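Local coordinates for protein nicotinamide riboside transporter PnuC (Neisseria mucosa ATCC 25996, PDB 4QTN) that binds nicotinamide riboside, a form of vitamin B3, and probably carries it across the inner membrane as a homotrimeric transporter, at residues 42-53 against 67-78; 95-106 against 167-177. All coordinates share one frame; numbering follows the deposited sequence.

Interaction 1 (42-53 against 67-78); sequences LASVAAVTGILC and FGLISVSLYAYV. With NNR (Nicotinamide riboside), chain I.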
loop_
_atom_site.group_PDB
_atom_site.type_symbol
_atom_site.label_atom_id
_atom_site.label_comp_id
_atom_site.label_asym_id
_atom_site.label_seq_id
_atom_site.Cartn_x
_atom_site.Cartn_y
_atom_site.Cartn_z
ATOM N N LEU C 42 4.976 18.199 20.686
ATOM C CA LEU C 42 3.866 18.837 19.979
ATOM C C LEU C 42 3.315 17.931 18.915
ATOM O O LEU C 42 2.151 17.537 18.974
ATOM C CB LEU C 42 4.297 20.166 19.348
ATOM C CG LEU C 42 3.855 21.488 19.987
ATOM C CD1 LEU C 42 3.661 22.523 18.898
ATOM C CD2 LEU C 42 2.582 21.343 20.808
ATOM N N ALA C 43 4.161 17.602 17.939
ATOM C CA ALA C 43 3.779 16.738 16.831
ATOM C C ALA C 43 3.270 15.376 17.314
ATOM O O ALA C 43 2.418 14.754 16.667
ATOM C CB ALA C 43 4.940 16.568 15.862
ATOM N N SER C 44 3.764 14.923 18.461
ATOM C CA SER C 44 3.284 13.666 19.008
ATOM C C SER C 44 1.893 13.758 19.624
ATOM O O SER C 44 1.095 12.851 19.454
ATOM C CB SER C 44 4.290 13.036 19.945
ATOM O OG SER C 44 5.127 12.174 19.209
ATOM N N VAL C 45 1.589 14.878 20.288
ATOM C CA VAL C 45 0.193 15.194 20.645
ATOM C C VAL C 45 -0.635 15.343 19.363
ATOM O O VAL C 45 -1.754 14.848 19.278
ATOM C CB VAL C 45 0.073 16.489 21.495
ATOM C CG1 VAL C 45 -1.368 16.926 21.589
ATOM C CG2 VAL C 45 0.612 16.264 22.881
ATOM N N ALA C 46 -0.058 16.003 18.361
ATOM C CA ALA C 46 -0.754 16.243 17.106
ATOM C C ALA C 46 -1.099 14.938 16.392
ATOM O O ALA C 46 -2.074 14.879 15.662
ATOM C CB ALA C 46 0.056 17.166 16.198
ATOM N N ALA C 47 -0.318 13.890 16.622
ATOM C CA ALA C 47 -0.637 12.590 16.047
ATOM C C ALA C 47 -1.708 11.874 16.845
ATOM O O ALA C 47 -2.770 11.585 16.325
ATOM C CB ALA C 47 0.599 11.739 15.926
ATOM N N VAL C 48 -1.444 11.641 18.127
ATOM C CA VAL C 48 -2.423 10.986 19.017
ATOM C C VAL C 48 -3.853 11.563 18.911
ATOM O O VAL C 48 -4.809 10.814 18.688
ATOM C CB VAL C 48 -1.952 10.973 20.483
ATOM C CG1 VAL C 48 -3.082 10.550 21.412
ATOM C CG2 VAL C 48 -0.779 10.035 20.626
ATOM N N THR C 49 -3.995 12.878 19.096
ATOM C CA THR C 49 -5.219 13.573 18.688
ATOM C C THR C 49 -5.089 13.780 17.211
ATOM O O THR C 49 -4.306 14.592 16.780
ATOM C CB THR C 49 -5.387 14.961 19.379
ATOM O OG1 THR C 49 -4.350 15.854 18.954
ATOM C CG2 THR C 49 -5.343 14.832 20.896
ATOM N N GLY C 50 -5.800 13.000 16.429
ATOM C CA GLY C 50 -5.632 13.058 15.001
ATOM C C GLY C 50 -5.735 11.691 14.451
ATOM O O GLY C 50 -6.458 11.455 13.493
ATOM N N ILE C 51 -5.030 10.762 15.077
ATOM C CA ILE C 51 -5.305 9.349 14.864
ATOM C C ILE C 51 -6.680 9.038 15.429
ATOM O O ILE C 51 -7.510 8.442 14.750
ATOM C CB ILE C 51 -4.227 8.442 15.485
ATOM C CG1 ILE C 51 -3.033 8.339 14.542
ATOM C CG2 ILE C 51 -4.778 7.054 15.731
ATOM C CD1 ILE C 51 -1.728 8.001 15.232
ATOM N N LEU C 52 -6.948 9.524 16.640
ATOM C CA LEU C 52 -8.287 9.455 17.191
ATOM C C LEU C 52 -9.329 10.198 16.336
ATOM O O LEU C 52 -10.430 9.682 16.125
ATOM C CB LEU C 52 -8.324 9.912 18.655
ATOM C CG LEU C 52 -7.946 8.781 19.618
ATOM C CD1 LEU C 52 -6.552 8.994 20.173
ATOM C CD2 LEU C 52 -8.959 8.614 20.740
ATOM N N CYS C 53 -8.978 11.382 15.810
ATOM C CA CYS C 53 -9.931 12.115 14.972
ATOM C C CYS C 53 -10.425 11.240 13.832
ATOM O O CYS C 53 -11.609 10.931 13.756
ATOM C CB CYS C 53 -9.354 13.410 14.432
ATOM S SG CYS C 53 -10.532 14.339 13.393
ATOM N N PHE C 67 -11.583 16.244 19.062
ATOM C CA PHE C 67 -10.225 15.795 18.736
ATOM C C PHE C 67 -9.659 16.535 17.537
ATOM O O PHE C 67 -8.541 17.036 17.586
ATOM C CB PHE C 67 -10.191 14.286 18.475
ATOM C CG PHE C 67 -10.442 13.459 19.696
ATOM C CD1 PHE C 67 -9.455 13.302 20.663
ATOM C CD2 PHE C 67 -11.671 12.844 19.891
ATOM C CE1 PHE C 67 -9.691 12.544 21.799
ATOM C CE2 PHE C 67 -11.917 12.085 21.027
ATOM C CZ PHE C 67 -10.926 11.936 21.982
ATOM N N GLY C 68 -10.439 16.604 16.465
ATOM C CA GLY C 68 -10.004 17.267 15.242
ATOM C C GLY C 68 -9.554 18.685 15.500
ATOM O O GLY C 68 -8.509 19.123 14.989
ATOM N N LEU C 69 -10.330 19.397 16.321
ATOM C CA LEU C 69 -10.055 20.796 16.645
ATOM C C LEU C 69 -8.646 20.984 17.200
ATOM O O LEU C 69 -7.904 21.843 16.724
ATOM C CB LEU C 69 -11.110 21.348 17.627
ATOM C CG LEU C 69 -11.229 22.872 17.824
ATOM C CD1 LEU C 69 -10.253 23.375 18.883
ATOM C CD2 LEU C 69 -11.042 23.612 16.510
ATOM N N ILE C 70 -8.289 20.177 18.206
ATOM C CA ILE C 70 -6.926 20.167 18.767
ATOM C C ILE C 70 -5.925 19.819 17.684
ATOM O O ILE C 70 -4.988 20.589 17.401
ATOM C CB ILE C 70 -6.783 19.120 19.897
ATOM C CG1 ILE C 70 -7.606 19.527 21.118
ATOM C CG2 ILE C 70 -5.322 18.940 20.274
ATOM C CD1 ILE C 70 -7.940 18.371 22.040
ATOM N N SER C 71 -6.151 18.664 17.064
ATOM C CA SER C 71 -5.197 18.056 16.183
ATOM C C SER C 71 -4.779 18.971 15.052
ATOM O O SER C 71 -3.578 19.196 14.855
ATOM C CB SER C 71 -5.744 16.760 15.626
ATOM O OG SER C 71 -4.917 16.300 14.570
ATOM N N VAL C 72 -5.759 19.484 14.290
ATOM C CA VAL C 72 -5.453 20.315 13.100
ATOM C C VAL C 72 -4.723 21.620 13.449
ATOM O O VAL C 72 -3.945 22.138 12.642
ATOM C CB VAL C 72 -6.701 20.617 12.205
ATOM C CG1 VAL C 72 -7.158 19.366 11.470
ATOM C CG2 VAL C 72 -7.840 21.252 13.007
ATOM N N SER C 73 -4.969 22.134 14.660
ATOM C CA SER C 73 -4.372 23.396 15.103
ATOM C C SER C 73 -2.895 23.184 15.306
ATOM O O SER C 73 -2.063 23.741 14.577
ATOM C CB SER C 73 -5.016 23.862 16.409
ATOM O OG SER C 73 -6.419 23.971 16.269
ATOM N N LEU C 74 -2.572 22.338 16.277
ATOM C CA LEU C 74 -1.217 21.897 16.481
ATOM C C LEU C 74 -0.522 21.592 15.146
ATOM O O LEU C 74 0.476 22.239 14.795
ATOM C CB LEU C 74 -1.189 20.679 17.410
ATOM C CG LEU C 74 -1.755 20.911 18.824
ATOM C CD1 LEU C 74 -1.621 19.659 19.678
ATOM C CD2 LEU C 74 -1.088 22.097 19.503
ATOM N N TYR C 75 -1.072 20.637 14.392
ATOM C CA TYR C 75 -0.478 20.231 13.113
ATOM C C TYR C 75 -0.209 21.443 12.242
ATOM O O TYR C 75 0.824 21.516 11.571
ATOM C CB TYR C 75 -1.371 19.220 12.383
ATOM C CG TYR C 75 -0.915 18.847 10.970
ATOM C CD1 TYR C 75 -0.050 17.776 10.750
ATOM C CD2 TYR C 75 -1.392 19.536 9.860
ATOM C CE1 TYR C 75 0.352 17.429 9.461
ATOM C CE2 TYR C 75 -0.991 19.200 8.574
ATOM C CZ TYR C 75 -0.126 18.148 8.382
ATOM O OH TYR C 75 0.264 17.826 7.114
ATOM N N ALA C 76 -1.121 22.413 12.274
ATOM C CA ALA C 76 -0.961 23.617 11.458
ATOM C C ALA C 76 0.326 24.343 11.828
ATOM O O ALA C 76 1.085 24.774 10.956
ATOM C CB ALA C 76 -2.167 24.537 11.607
ATOM N N TYR C 77 0.577 24.448 13.127
ATOM C CA TYR C 77 1.792 25.069 13.627
ATOM C C TYR C 77 3.007 24.239 13.194
ATOM O O TYR C 77 3.890 24.732 12.485
ATOM C CB TYR C 77 1.711 25.193 15.156
ATOM C CG TYR C 77 2.946 25.732 15.828
ATOM C CD1 TYR C 77 3.175 27.092 15.910
ATOM C CD2 TYR C 77 3.860 24.873 16.428
ATOM C CE1 TYR C 77 4.299 27.589 16.544
ATOM C CE2 TYR C 77 4.986 25.353 17.063
ATOM C CZ TYR C 77 5.205 26.709 17.121
ATOM O OH TYR C 77 6.328 27.193 17.764
ATOM N N VAL C 78 2.992 22.959 13.558
ATOM C CA VAL C 78 4.102 22.050 13.289
ATOM C C VAL C 78 4.426 21.935 11.794
ATOM O O VAL C 78 5.579 21.743 11.432
ATOM C CB VAL C 78 3.842 20.640 13.885
ATOM C CG1 VAL C 78 4.974 19.677 13.539
ATOM C CG2 VAL C 78 3.644 20.722 15.396
HETATM O O2R NNR I . -11.959 15.876 10.426
HETATM C C2R NNR I . -10.598 15.510 9.825
HETATM C C3R NNR I . -9.568 16.595 10.163
HETATM O O3R NNR I . -10.203 17.784 10.318
HETATM C C4R NNR I . -8.661 16.672 8.953
HETATM C C5R NNR I . -7.368 15.769 9.108
HETATM O O5R NNR I . -6.753 15.601 7.787
HETATM O O4R NNR I . -9.388 16.267 7.949
HETATM C C1R NNR I . -10.642 15.445 8.528
HETATM N N1 NNR I . -10.594 14.052 8.043
HETATM C C2 NNR I . -9.420 13.520 7.491
HETATM C C6 NNR I . -11.711 13.256 8.138
HETATM C C5 NNR I . -11.659 11.915 7.687
HETATM C C4 NNR I . -10.506 11.406 7.130
HETATM C C3 NNR I . -9.389 12.180 7.041
HETATM C C7 NNR I . -8.125 11.569 6.461
HETATM O O7 NNR I . -7.281 12.260 5.972
HETATM N N7 NNR I . -7.939 10.144 6.515
#
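The F67 ring has L52 over one face and T49 at its edge. L52 CB stands 4.2 Å from the F67 ring centroid, 16° off the normal, a CH-pi contact. L52 CD2 reaches the far end of the ring, while T49 CG2 lies near the ring plane. The Y77 ring meets L42 CD1 obliquely, at its CD2 and CE2 atoms. L42 CD1 also touches V78 CG2, and L42 CD2 lies 4.0 Å from L74 CD2 with the two chains at about a right angle. A43 CB meets V78 CG1 at the same end; further along, L74 CB rests on A46 CB, 3.9 Å away. Small residues let the backbones close in, and the CA atoms of A46 and S71 are 4.9 Å apart. Consecutive transmembrane helices 41-59 and 64-80 thus pack as a roughly antiparallel pair, at 143°, with one end at the nicotinamide riboside pocket. Helix 42-53 is kinked around G50, whose positive phi suits glycine. Just before the kink, chi1 of 65° puts T49 OG1 between its backbone N and carbonyl carbon, turned back to bond V45 O at 2.8 Å from above the carbonyl plane. V45 O also accepts from T49 N. I70 CG2 packs against T49 OG1. At the pocket end, C53 SG lies 3.5 Å from G68 CA and 3.6 Å from nicotinamide riboside O2R. V72 CG1 lines the same pocket, beside O3R. Helix 17-34 packs on S44, A47, V48 and L52. Helix 208-234 touches I51 and V78, and its Y217 bonds to G50 O. Helix 85-107 touches V72 and A76.

Interaction 2 (95-106 against 167-177); sequences YVPVQFVGFAMW and SIVAQVLMILR. With NNR (Nicotinamide riboside), chain I.
Helices 95-106 and 167-175 run nearly parallel, at 26°, with axes 10.3 Å apart, and they come closest where the CA atoms of G102 and I175 are 4.9 Å from each other. At this point I175 CG2 fits against G102 CA and V98 CG1, the latter at 3.6 Å. M105, a selenomethionine, bends at chi3, and its methyl CE turns onto the I175 side chain. At the other end, Y95 spans the gap between the helices. S167 OG donates to Y95 OH at 2.9 Å. Y95 OH in turn makes a weak bond to S167 O, which lies in the ring plane at the edge. The Q171 side chain crosses the Y95 ring obliquely, with Q171 CG 3.8 Å from Y95 CD1. One face of the Y95 ring takes the ribose, C4R standing 3.5 Å above the plane near the rim. The two transmembrane helices thus form one wall of the nicotinamide riboside pocket. Q99 and Q171 both belong to the binding site, and SE of M174, also a selenomethionine, lies 3.9 Å from C6 of the nicotinamide ring. Helix 167-175 ends beyond M174 in a Schellman motif, where R177 has positive phi. The indole of W106 binds this helix end. Its NE1 donates to M174 O at 2.9 Å, with an N-H...O angle of 164° and the acceptor close to the indole plane. R177 N bonds to the same oxygen from the opposite face of the carbonyl. M174 CE lies over one face of the W106 ring, offset toward the rim, and R177 CG passes beside NE1. Y65 meets W106 edge to face, and W185 packs on Q171.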
loop_
_atom_site.group_PDB
_atom_site.type_symbol
_atom_site.label_atom_id
_atom_site.label_comp_id
_atom_site.label_asym_id
_atom_site.label_seq_id
_atom_site.Cartn_x
_atom_site.Cartn_y
_atom_site.Cartn_z
ATOM N N TYR C 95 -9.811 23.782 8.058
ATOM C CA TYR C 95 -10.200 22.706 8.985
ATOM C C TYR C 95 -10.679 23.228 10.350
ATOM O O TYR C 95 -11.586 22.654 10.943
ATOM C CB TYR C 95 -9.074 21.676 9.180
ATOM C CG TYR C 95 -8.775 20.799 7.979
ATOM C CD1 TYR C 95 -9.672 20.705 6.901
ATOM C CD2 TYR C 95 -7.610 20.025 7.934
ATOM C CE1 TYR C 95 -9.391 19.889 5.795
ATOM C CE2 TYR C 95 -7.317 19.208 6.838
ATOM C CZ TYR C 95 -8.206 19.140 5.771
ATOM O OH TYR C 95 -7.916 18.334 4.688
ATOM N N VAL C 96 -10.078 24.318 10.835
ATOM C CA VAL C 96 -10.375 24.802 12.191
ATOM C C VAL C 96 -11.802 25.375 12.349
ATOM O O VAL C 96 -12.511 25.027 13.302
ATOM C CB VAL C 96 -9.307 25.790 12.720
ATOM C CG1 VAL C 96 -9.708 26.329 14.084
ATOM C CG2 VAL C 96 -7.965 25.095 12.824
ATOM N N PRO C 97 -12.241 26.231 11.414
ATOM C CA PRO C 97 -13.656 26.606 11.517
ATOM C C PRO C 97 -14.588 25.409 11.234
ATOM O O PRO C 97 -15.550 25.188 11.971
ATOM C CB PRO C 97 -13.820 27.705 10.456
ATOM C CG PRO C 97 -12.640 27.567 9.557
ATOM C CD PRO C 97 -11.528 26.986 10.376
ATOM N N VAL C 98 -14.251 24.615 10.222
ATOM C CA VAL C 98 -15.110 23.516 9.774
ATOM C C VAL C 98 -15.397 22.475 10.877
ATOM O O VAL C 98 -16.456 21.845 10.875
ATOM C CB VAL C 98 -14.550 22.843 8.498
ATOM C CG1 VAL C 98 -15.304 21.568 8.173
ATOM C CG2 VAL C 98 -14.638 23.800 7.328
ATOM N N GLN C 99 -14.472 22.327 11.830
ATOM C CA GLN C 99 -14.705 21.460 12.987
ATOM C C GLN C 99 -16.052 21.760 13.656
ATOM O O GLN C 99 -16.796 20.836 14.009
ATOM C CB GLN C 99 -13.565 21.577 14.008
ATOM C CG GLN C 99 -12.275 20.892 13.589
ATOM C CD GLN C 99 -12.496 19.467 13.099
ATOM O OE1 GLN C 99 -12.976 18.607 13.839
ATOM N NE2 GLN C 99 -12.144 19.214 11.841
ATOM N N PHE C 100 -16.365 23.052 13.824
ATOM C CA PHE C 100 -17.631 23.455 14.460
ATOM C C PHE C 100 -18.785 23.269 13.498
ATOM O O PHE C 100 -19.765 22.593 13.820
ATOM C CB PHE C 100 -17.578 24.902 14.948
ATOM C CG PHE C 100 -16.467 25.174 15.905
ATOM C CD1 PHE C 100 -16.639 24.961 17.270
ATOM C CD2 PHE C 100 -15.239 25.655 15.450
ATOM C CE1 PHE C 100 -15.601 25.211 18.169
ATOM C CE2 PHE C 100 -14.204 25.910 16.340
ATOM C CZ PHE C 100 -14.383 25.684 17.703
ATOM N N VAL C 101 -18.653 23.866 12.312
ATOM C CA VAL C 101 -19.590 23.656 11.202
ATOM C C VAL C 101 -19.991 22.181 11.080
ATOM O O VAL C 101 -21.188 21.846 11.053
ATOM C CB VAL C 101 -18.957 24.096 9.872
ATOM C CG1 VAL C 101 -20.023 24.272 8.815
ATOM C CG2 VAL C 101 -18.177 25.381 10.063
ATOM N N GLY C 102 -18.978 21.317 10.987
ATOM C CA GLY C 102 -19.158 19.877 11.016
ATOM C C GLY C 102 -19.962 19.370 12.202
ATOM O O GLY C 102 -20.919 18.613 12.026
ATOM N N PHE C 103 -19.590 19.786 13.416
ATOM C CA PHE C 103 -20.323 19.346 14.613
ATOM C C PHE C 103 -21.791 19.748 14.552
ATOM O O PHE C 103 -22.666 18.994 14.979
ATOM C CB PHE C 103 -19.690 19.883 15.894
ATOM C CG PHE C 103 -20.441 19.495 17.139
ATOM C CD1 PHE C 103 -20.676 18.146 17.435
ATOM C CD2 PHE C 103 -20.944 20.464 17.998
ATOM C CE1 PHE C 103 -21.384 17.778 18.571
ATOM C CE2 PHE C 103 -21.652 20.100 19.136
ATOM C CZ PHE C 103 -21.871 18.754 19.423
ATOM N N ALA C 104 -22.041 20.944 14.014
ATOM C CA ALA C 104 -23.389 21.446 13.779
ATOM C C ALA C 104 -24.209 20.468 12.949
ATOM O O ALA C 104 -25.201 19.919 13.435
ATOM C CB ALA C 104 -23.335 22.811 13.093
HETATM N N MSE C 105 -23.774 20.229 11.707
HETATM C CA MSE C 105 -24.586 19.497 10.723
HETATM C C MSE C 105 -24.606 18.021 10.945
HETATM O O MSE C 105 -25.577 17.361 10.590
HETATM C CB MSE C 105 -24.067 19.701 9.333
HETATM C CG MSE C 105 -24.031 21.149 8.965
HETATM SE SE MSE C 105 -22.886 21.188 7.395
HETATM C CE MSE C 105 -21.148 20.945 8.286
ATOM N N TRP C 106 -23.517 17.470 11.477
ATOM C CA TRP C 106 -23.523 16.076 11.902
ATOM C C TRP C 106 -24.514 15.900 13.061
ATOM O O TRP C 106 -25.378 15.018 13.015
ATOM C CB TRP C 106 -22.124 15.618 12.309
ATOM C CG TRP C 106 -21.325 14.916 11.207
ATOM C CD1 TRP C 106 -21.205 15.303 9.899
ATOM C CD2 TRP C 106 -20.482 13.761 11.358
ATOM N NE1 TRP C 106 -20.363 14.450 9.222
ATOM C CE2 TRP C 106 -19.904 13.496 10.093
ATOM C CE3 TRP C 106 -20.163 12.919 12.440
ATOM C CZ2 TRP C 106 -19.033 12.417 9.878
ATOM C CZ3 TRP C 106 -19.299 11.844 12.223
ATOM C CH2 TRP C 106 -18.741 11.609 10.955
ATOM N N SER C 167 -7.971 17.951 -0.550
ATOM C CA SER C 167 -8.298 17.981 0.885
ATOM C C SER C 167 -9.546 18.798 1.254
ATOM O O SER C 167 -10.273 18.427 2.181
ATOM C CB SER C 167 -7.105 18.430 1.718
ATOM O OG SER C 167 -6.486 17.317 2.344
ATOM N N ILE C 168 -9.782 19.914 0.544
ATOM C CA ILE C 168 -10.980 20.741 0.791
ATOM C C ILE C 168 -12.231 20.002 0.358
ATOM O O ILE C 168 -13.145 19.836 1.150
ATOM C CB ILE C 168 -10.916 22.124 0.101
ATOM C CG1 ILE C 168 -9.617 22.843 0.463
ATOM C CG2 ILE C 168 -12.125 22.981 0.496
ATOM C CD1 ILE C 168 -9.198 23.894 -0.542
ATOM N N VAL C 169 -12.243 19.532 -0.895
ATOM C CA VAL C 169 -13.344 18.708 -1.433
ATOM C C VAL C 169 -13.703 17.516 -0.524
ATOM O O VAL C 169 -14.887 17.317 -0.174
ATOM C CB VAL C 169 -13.034 18.235 -2.874
ATOM C CG1 VAL C 169 -13.762 16.930 -3.216
ATOM C CG2 VAL C 169 -13.389 19.331 -3.858
ATOM N N ALA C 170 -12.686 16.737 -0.142
ATOM C CA ALA C 170 -12.848 15.668 0.846
ATOM C C ALA C 170 -13.539 16.159 2.124
ATOM O O ALA C 170 -14.520 15.557 2.579
ATOM C CB ALA C 170 -11.508 15.055 1.176
ATOM N N GLN C 171 -13.037 17.258 2.692
ATOM C CA GLN C 171 -13.582 17.792 3.948
ATOM C C GLN C 171 -15.045 18.164 3.796
ATOM O O GLN C 171 -15.826 18.099 4.761
ATOM C CB GLN C 171 -12.784 19.011 4.410
ATOM C CG GLN C 171 -13.118 19.468 5.819
ATOM C CD GLN C 171 -12.959 18.356 6.846
ATOM O OE1 GLN C 171 -12.017 17.577 6.796
ATOM N NE2 GLN C 171 -13.878 18.289 7.782
ATOM N N VAL C 172 -15.414 18.539 2.569
ATOM C CA VAL C 172 -16.740 19.047 2.271
ATOM C C VAL C 172 -17.764 17.920 2.147
ATOM O O VAL C 172 -18.833 17.980 2.773
ATOM C CB VAL C 172 -16.723 19.967 1.025
ATOM C CG1 VAL C 172 -18.017 19.845 0.220
ATOM C CG2 VAL C 172 -16.460 21.409 1.451
ATOM N N LEU C 173 -17.428 16.879 1.381
ATOM C CA LEU C 173 -18.195 15.630 1.419
ATOM C C LEU C 173 -18.352 15.057 2.850
ATOM O O LEU C 173 -19.432 14.562 3.222
ATOM C CB LEU C 173 -17.578 14.588 0.502
ATOM C CG LEU C 173 -17.554 14.970 -0.980
ATOM C CD1 LEU C 173 -16.297 14.455 -1.655
ATOM C CD2 LEU C 173 -18.790 14.486 -1.719
HETATM N N MSE C 174 -17.290 15.147 3.655
HETATM C CA MSE C 174 -17.309 14.574 5.018
HETATM C C MSE C 174 -18.309 15.253 5.939
HETATM O O MSE C 174 -19.137 14.582 6.546
HETATM C CB MSE C 174 -15.915 14.534 5.610
HETATM C CG MSE C 174 -15.890 13.812 6.943
HETATM SE SE MSE C 174 -15.175 15.111 8.223
HETATM C CE MSE C 174 -16.294 14.718 9.793
ATOM N N ILE C 175 -18.267 16.580 6.039
ATOM C CA ILE C 175 -19.288 17.283 6.833
ATOM C C ILE C 175 -20.689 17.044 6.277
ATOM O O ILE C 175 -21.635 16.868 7.036
ATOM C CB ILE C 175 -19.025 18.804 6.977
ATOM C CG1 ILE C 175 -18.768 19.458 5.622
ATOM C CG2 ILE C 175 -17.877 19.062 7.934
ATOM C CD1 ILE C 175 -18.773 20.965 5.675
ATOM N N LEU C 176 -20.803 16.995 4.946
ATOM C CA LEU C 176 -22.077 16.659 4.270
ATOM C C LEU C 176 -22.525 15.171 4.375
ATOM O O LEU C 176 -23.546 14.804 3.802
ATOM C CB LEU C 176 -22.033 17.070 2.798
ATOM C CG LEU C 176 -22.312 18.524 2.394
ATOM C CD1 LEU C 176 -22.943 18.538 1.011
ATOM C CD2 LEU C 176 -23.195 19.265 3.397
ATOM N N ARG C 177 -21.730 14.329 5.061
ATOM C CA ARG C 177 -22.090 12.914 5.352
ATOM C C ARG C 177 -22.066 11.935 4.147
ATOM O O ARG C 177 -22.813 10.965 4.125
ATOM C CB ARG C 177 -23.441 12.839 6.063
ATOM C CG ARG C 177 -23.414 13.345 7.484
ATOM C CD ARG C 177 -24.659 14.145 7.830
ATOM N NE ARG C 177 -25.875 13.487 7.376
ATOM C CZ ARG C 177 -26.805 14.068 6.628
ATOM N NH1 ARG C 177 -26.676 15.351 6.270
ATOM N NH2 ARG C 177 -27.873 13.373 6.248
HETATM O O2R NNR I . -11.959 15.876 10.426
HETATM C C2R NNR I . -10.598 15.510 9.825
HETATM C C3R NNR I . -9.568 16.595 10.163
HETATM O O3R NNR I . -10.203 17.784 10.318
HETATM C C4R NNR I . -8.661 16.672 8.953
HETATM C C5R NNR I . -7.368 15.769 9.108
HETATM O O5R NNR I . -6.753 15.601 7.787
HETATM O O4R NNR I . -9.388 16.267 7.949
HETATM C C1R NNR I . -10.642 15.445 8.528
HETATM N N1 NNR I . -10.594 14.052 8.043
HETATM C C2 NNR I . -9.420 13.520 7.491
HETATM C C6 NNR I . -11.711 13.256 8.138
HETATM C C5 NNR I . -11.659 11.915 7.687
HETATM C C4 NNR I . -10.506 11.406 7.130
HETATM C C3 NNR I . -9.389 12.180 7.041
HETATM C C7 NNR I . -8.125 11.569 6.461
HETATM O O7 NNR I . -7.281 12.260 5.972
HETATM N N7 NNR I . -7.939 10.144 6.515
#

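Overall arrangement
Interaction 1 comes first along the chain and closes before interaction 2 opens. Their centres are 16 Å apart. Interaction 1 joins helices 41-59 and 64-80. Interaction 2 joins helices 85-107 and 158-175. Helices 64-80 and 85-107 follow each other in the chain and link the two contacts directly. V72 CG1 packs on Y95 CD2 at 3.6 Å, and G68 and L69 lie against Q99. Both contacts touch the same nicotinamide riboside. Interaction 1 supplies C53 and V72 to the pocket, and interaction 2 supplies Y95, Q99, Q171 and M174. The part of the substrate site in these two contacts is built from four transmembrane helices of one subunit.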